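Local coordinates for protein ribonuclease H (Uncultured organism, PDB 4IBN) that probably cleaves the RNA strand of RNA-DNA hybrids endonucleolytically, as a magnesium-dependent type 1 ribonuclease H with an atypical active-site motif, at residues A[106-109]-A[110-113]; A[68-71]-A[72-75]. All blocks are in the same frame, centred on the assembly; numbering follows the deposited sequence.

Both contacts are short eight-residue lengths of helix in the RNase H fold, each joining residues one turn apart; in this fold helices pack against a mixed beta sheet. Contact 2 lies on helix 67-82 and is mostly buried, its centre about 7 Å from the centre of the chain. Contact 1 lies at the C-terminal end of helix 98-113, at the surface, with its centre about 19 Å from that point. The two do not touch; their nearest atoms are about 7 Å apart. They share a neighbour, because Trp-129 of helix 126-136 meets Trp-111 and Leu-72. Their chemistry differs: contact 1 pairs two indoles, whereas contact 2 combines a serine-to-carbonyl bond with two arginines that share Glu-62.

Contact 1 of 2, residues A[106-109]-A[110-113]; sequences RWVH and DWAQ
Trp-107 and Trp-111 meet one helical turn apart, in an i to i+4 aromatic pair near the C-terminal end of helix 98-113 of the RNase H fold. The edge of Trp-107 turns toward the face of Trp-111 in an offset edge-to-face arrangement. The planes stand at 62°, and the centroids of the Trp-107 five-membered ring and the Trp-111 six-membered ring are 5.9 Å apart. CB of Trp-107 makes a CH-pi contact, 3.9 Å from the centroid of the Trp-111 six-membered ring and close to the ring normal. The carbonyl O of Trp-107 also lies over one face of this indole. That oxygen accepts the N-H of Trp-111 at 2.9 Å, so the ring and its own backbone N-H both meet the Trp-107 peptide. The chi1 of Trp-111, -68°, sets CG beside its backbone N and brings the indole back over the preceding turn. Further out, Trp-129 of helix 126-136 meets the Trp-111 ring, and Val-133 touches Val-108. Leu-211 and Pro-212, from the C-terminal segment, lie against Val-108 and Ala-112 respectively. At Val-108 the touching branch is CG1, 4.1 Å from CE3 of Trp-111.

Contact 2 of 2, residues A[68-71]-A[72-75]; sequences NRMA and LRSV
The backbone of 68-75 is regular alpha helix, with Leu-72 N, Arg-73 N and Ser-74 N bonded to Asn-68 O, Arg-69 O and Met-70 O at 3.2, 3.0 and 3.0 Å. These two turns belong to helix 67-82 of the RNase H fold, which lies against the central sheet. Ser-74 adds a side-chain bond of the kind common for serine in helices. Its OG donates to Ala-71 O, three residues earlier, at 2.7 Å. A chi1 of 81° places OG between the backbone N and the carbonyl carbon and swings it back to that oxygen. Ala-71 O also receives weak bonds from Ser-74 N and Val-75 N. The hydroxyl proton therefore has an acceptor within the helix although Ser-74 is buried, with Ala-21 of strand 16-25 against its side chain. Leu-72 lays CG and CD1 alongside Asn-68 O, and it meets Ile-100 of helix 98-113 and Leu-128, Trp-129 and Ala-132 of helix 126-136. Met-70 and Ala-71 pack on Glu-23 of strand 16-25. Arg-69 and Arg-73 run side by side, their guanidinium planes 57° apart. NH2 of Arg-69 and NH1 of Arg-73 are 4.9 Å apart, and each forms a salt bridge with OE2 of Glu-62. This shared carboxylate probably offsets the like charges. NH2 of Arg-73 makes a long, weak ion pair with Glu-77. Bends at chi2 and chi3 carry the Arg-73 chain alongside Arg-69, with CD 4.1 Å from NH2 of Arg-69 and CG 3.2 Å from Arg-69 O.

Contact 1 of 2, residues A[106-109]-A[110-113]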
loop_
_atom_site.group_PDB
_atom_site.type_symbol
_atom_site.label_atom_id
_atom_site.label_comp_id
_atom_site.label_asym_id
_atom_site.label_seq_id
_atom_site.Cartn_x
_atom_site.Cartn_y
_atom_site.Cartn_z
ATOM N N ARG A 106 -4.180 -11.161 9.882
ATOM C CA ARG A 106 -3.864 -12.183 10.856
ATOM C C ARG A 106 -2.722 -11.885 11.793
ATOM O O ARG A 106 -2.886 -11.850 12.939
ATOM C CB ARG A 106 -3.564 -13.500 10.170
ATOM C CG ARG A 106 -4.670 -14.084 9.452
ATOM C CD ARG A 106 -4.282 -15.378 8.757
ATOM N NE ARG A 106 -5.398 -15.900 8.016
ATOM C CZ ARG A 106 -6.128 -16.917 8.422
ATOM N NH1 ARG A 106 -5.827 -17.551 9.535
ATOM N NH2 ARG A 106 -7.144 -17.314 7.688
ATOM N N TRP A 107 -1.536 -11.709 11.264
ATOM C CA TRP A 107 -0.366 -11.700 12.107
ATOM C C TRP A 107 -0.311 -10.584 13.160
ATOM O O TRP A 107 0.155 -10.819 14.205
ATOM C CB TRP A 107 0.903 -11.711 11.274
ATOM C CG TRP A 107 0.988 -12.699 10.192
ATOM C CD1 TRP A 107 0.345 -13.857 10.080
ATOM C CD2 TRP A 107 1.812 -12.596 9.057
ATOM N NE1 TRP A 107 0.695 -14.488 8.928
ATOM C CE2 TRP A 107 1.610 -13.715 8.283
ATOM C CE3 TRP A 107 2.709 -11.656 8.626
ATOM C CZ2 TRP A 107 2.294 -13.936 7.114
ATOM C CZ3 TRP A 107 3.369 -11.866 7.415
ATOM C CH2 TRP A 107 3.156 -12.995 6.698
ATOM N N VAL A 108 -0.801 -9.388 12.853
ATOM C CA VAL A 108 -0.704 -8.284 13.775
ATOM C C VAL A 108 -1.467 -8.640 15.022
ATOM O O VAL A 108 -1.146 -8.254 16.075
ATOM C CB VAL A 108 -1.233 -6.961 13.238
ATOM C CG1 VAL A 108 -0.279 -6.377 12.297
ATOM C CG2 VAL A 108 -2.530 -7.139 12.626
ATOM N N HIS A 109 -2.535 -9.363 14.828
ATOM C CA HIS A 109 -3.308 -9.815 15.944
ATOM C C HIS A 109 -2.489 -10.778 16.793
ATOM O O HIS A 109 -2.562 -10.733 17.956
ATOM C CB HIS A 109 -4.630 -10.440 15.482
ATOM C CG HIS A 109 -5.519 -9.503 14.728
ATOM N ND1 HIS A 109 -6.109 -8.411 15.301
ATOM C CD2 HIS A 109 -5.925 -9.509 13.445
ATOM C CE1 HIS A 109 -6.829 -7.779 14.407
ATOM N NE2 HIS A 109 -6.724 -8.418 13.266
ATOM N N ASP A 110 -1.751 -11.672 16.179
ATOM C CA ASP A 110 -0.891 -12.564 16.928
ATOM C C ASP A 110 0.197 -11.805 17.651
ATOM O O ASP A 110 0.489 -12.084 18.767
ATOM C CB ASP A 110 -0.217 -13.578 16.015
ATOM C CG ASP A 110 -1.186 -14.557 15.388
ATOM O OD1 ASP A 110 -2.230 -14.812 15.973
ATOM O OD2 ASP A 110 -0.896 -15.061 14.296
ATOM N N TRP A 111 0.816 -10.855 16.987
ATOM C CA TRP A 111 1.871 -10.102 17.595
ATOM C C TRP A 111 1.376 -9.297 18.795
ATOM O O TRP A 111 2.015 -9.236 19.788
ATOM C CB TRP A 111 2.537 -9.179 16.563
ATOM C CG TRP A 111 3.283 -9.925 15.557
ATOM C CD1 TRP A 111 3.950 -11.034 15.756
ATOM C CD2 TRP A 111 3.468 -9.590 14.172
ATOM N NE1 TRP A 111 4.536 -11.461 14.594
ATOM C CE2 TRP A 111 4.239 -10.576 13.604
ATOM C CE3 TRP A 111 3.039 -8.562 13.368
ATOM C CZ2 TRP A 111 4.615 -10.543 12.258
ATOM C CZ3 TRP A 111 3.367 -8.565 12.065
ATOM C CH2 TRP A 111 4.157 -9.518 11.522
ATOM N N ALA A 112 0.234 -8.670 18.662
ATOM C CA ALA A 112 -0.336 -7.910 19.745
ATOM C C ALA A 112 -0.650 -8.807 20.923
ATOM O O ALA A 112 -0.475 -8.461 22.040
ATOM C CB ALA A 112 -1.559 -7.193 19.311
ATOM N N GLN A 113 -1.106 -9.983 20.612
ATOM C CA GLN A 113 -1.474 -10.930 21.619
ATOM C C GLN A 113 -0.244 -11.257 22.459
ATOM O O GLN A 113 -0.328 -11.440 23.630
ATOM C CB GLN A 113 -2.048 -12.170 20.978
ATOM C CG GLN A 113 -2.742 -13.054 21.901
ATOM C CD GLN A 113 -3.347 -14.214 21.178
ATOM O OE1 GLN A 113 -2.719 -14.813 20.364
ATOM N NE2 GLN A 113 -4.582 -14.522 21.484
#

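Contact 2 of 2, residues A[68-71]-A[72-75]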
loop_
_atom_site.group_PDB
_atom_site.type_symbol
_atom_site.label_atom_id
_atom_site.label_comp_id
_atom_site.label_asym_id
_atom_site.label_seq_id
_atom_site.Cartn_x
_atom_site.Cartn_y
_atom_site.Cartn_z
ATOM N N ASN A 68 10.376 -6.427 2.393
ATOM C CA ASN A 68 9.434 -6.343 3.486
ATOM C C ASN A 68 9.331 -4.954 4.052
ATOM O O ASN A 68 8.284 -4.539 4.413
ATOM C CB ASN A 68 9.749 -7.323 4.591
ATOM C CG ASN A 68 9.422 -8.762 4.231
ATOM O OD1 ASN A 68 8.855 -9.036 3.239
ATOM N ND2 ASN A 68 9.786 -9.655 5.083
ATOM N N ARG A 69 10.451 -4.278 4.175
ATOM C CA ARG A 69 10.381 -2.938 4.684
ATOM C C ARG A 69 9.594 -2.035 3.723
ATOM O O ARG A 69 8.757 -1.291 4.112
ATOM C CB ARG A 69 11.783 -2.343 4.845
ATOM C CG ARG A 69 12.484 -2.539 6.163
ATOM C CD ARG A 69 13.740 -1.555 6.333
ATOM N NE ARG A 69 13.422 -0.141 6.240
ATOM C CZ ARG A 69 12.957 0.583 7.233
ATOM N NH1 ARG A 69 12.770 0.016 8.384
ATOM N NH2 ARG A 69 12.663 1.839 7.079
ATOM N N MET A 70 9.913 -2.119 2.453
ATOM C CA MET A 70 9.244 -1.299 1.475
ATOM C C MET A 70 7.719 -1.600 1.352
ATOM O O MET A 70 6.930 -0.739 1.106
ATOM C CB MET A 70 9.991 -1.295 0.127
ATOM C CG MET A 70 11.382 -0.765 0.213
ATOM S SD MET A 70 11.550 0.799 1.159
ATOM C CE MET A 70 10.748 1.919 0.119
ATOM N N ALA A 71 7.368 -2.850 1.509
ATOM C CA ALA A 71 5.983 -3.201 1.494
ATOM C C ALA A 71 5.279 -2.490 2.652
ATOM O O ALA A 71 4.247 -1.958 2.474
ATOM C CB ALA A 71 5.822 -4.663 1.593
ATOM N N LEU A 72 5.903 -2.494 3.813
ATOM C CA LEU A 72 5.328 -1.785 4.947
ATOM C C LEU A 72 5.238 -0.270 4.718
ATOM O O LEU A 72 4.281 0.336 5.056
ATOM C CB LEU A 72 5.999 -2.166 6.268
ATOM C CG LEU A 72 5.631 -3.512 6.825
ATOM C CD1 LEU A 72 6.665 -4.007 7.803
ATOM C CD2 LEU A 72 4.302 -3.420 7.439
ATOM N N ARG A 73 6.248 0.307 4.101
ATOM C CA ARG A 73 6.200 1.715 3.776
ATOM C C ARG A 73 5.090 2.053 2.804
ATOM O O ARG A 73 4.552 3.122 2.856
ATOM C CB ARG A 73 7.542 2.239 3.296
ATOM C CG ARG A 73 8.604 1.929 4.287
ATOM C CD ARG A 73 9.624 2.988 4.514
ATOM N NE ARG A 73 9.110 4.335 4.465
ATOM C CZ ARG A 73 9.856 5.340 4.080
ATOM N NH1 ARG A 73 11.098 5.105 3.762
ATOM N NH2 ARG A 73 9.400 6.570 4.024
ATOM N N SER A 74 4.769 1.121 1.919
ATOM C CA SER A 74 3.697 1.368 0.991
ATOM C C SER A 74 2.409 1.571 1.753
ATOM O O SER A 74 1.619 2.384 1.409
ATOM C CB SER A 74 3.581 0.266 -0.077
ATOM O OG SER A 74 2.909 -0.887 0.331
ATOM N N VAL A 75 2.210 0.784 2.777
ATOM C CA VAL A 75 1.041 0.997 3.607
ATOM C C VAL A 75 1.103 2.304 4.372
ATOM O O VAL A 75 0.199 3.070 4.365
ATOM C CB VAL A 75 0.911 -0.098 4.644
ATOM C CG1 VAL A 75 -0.287 0.161 5.567
ATOM C CG2 VAL A 75 0.742 -1.385 3.996
#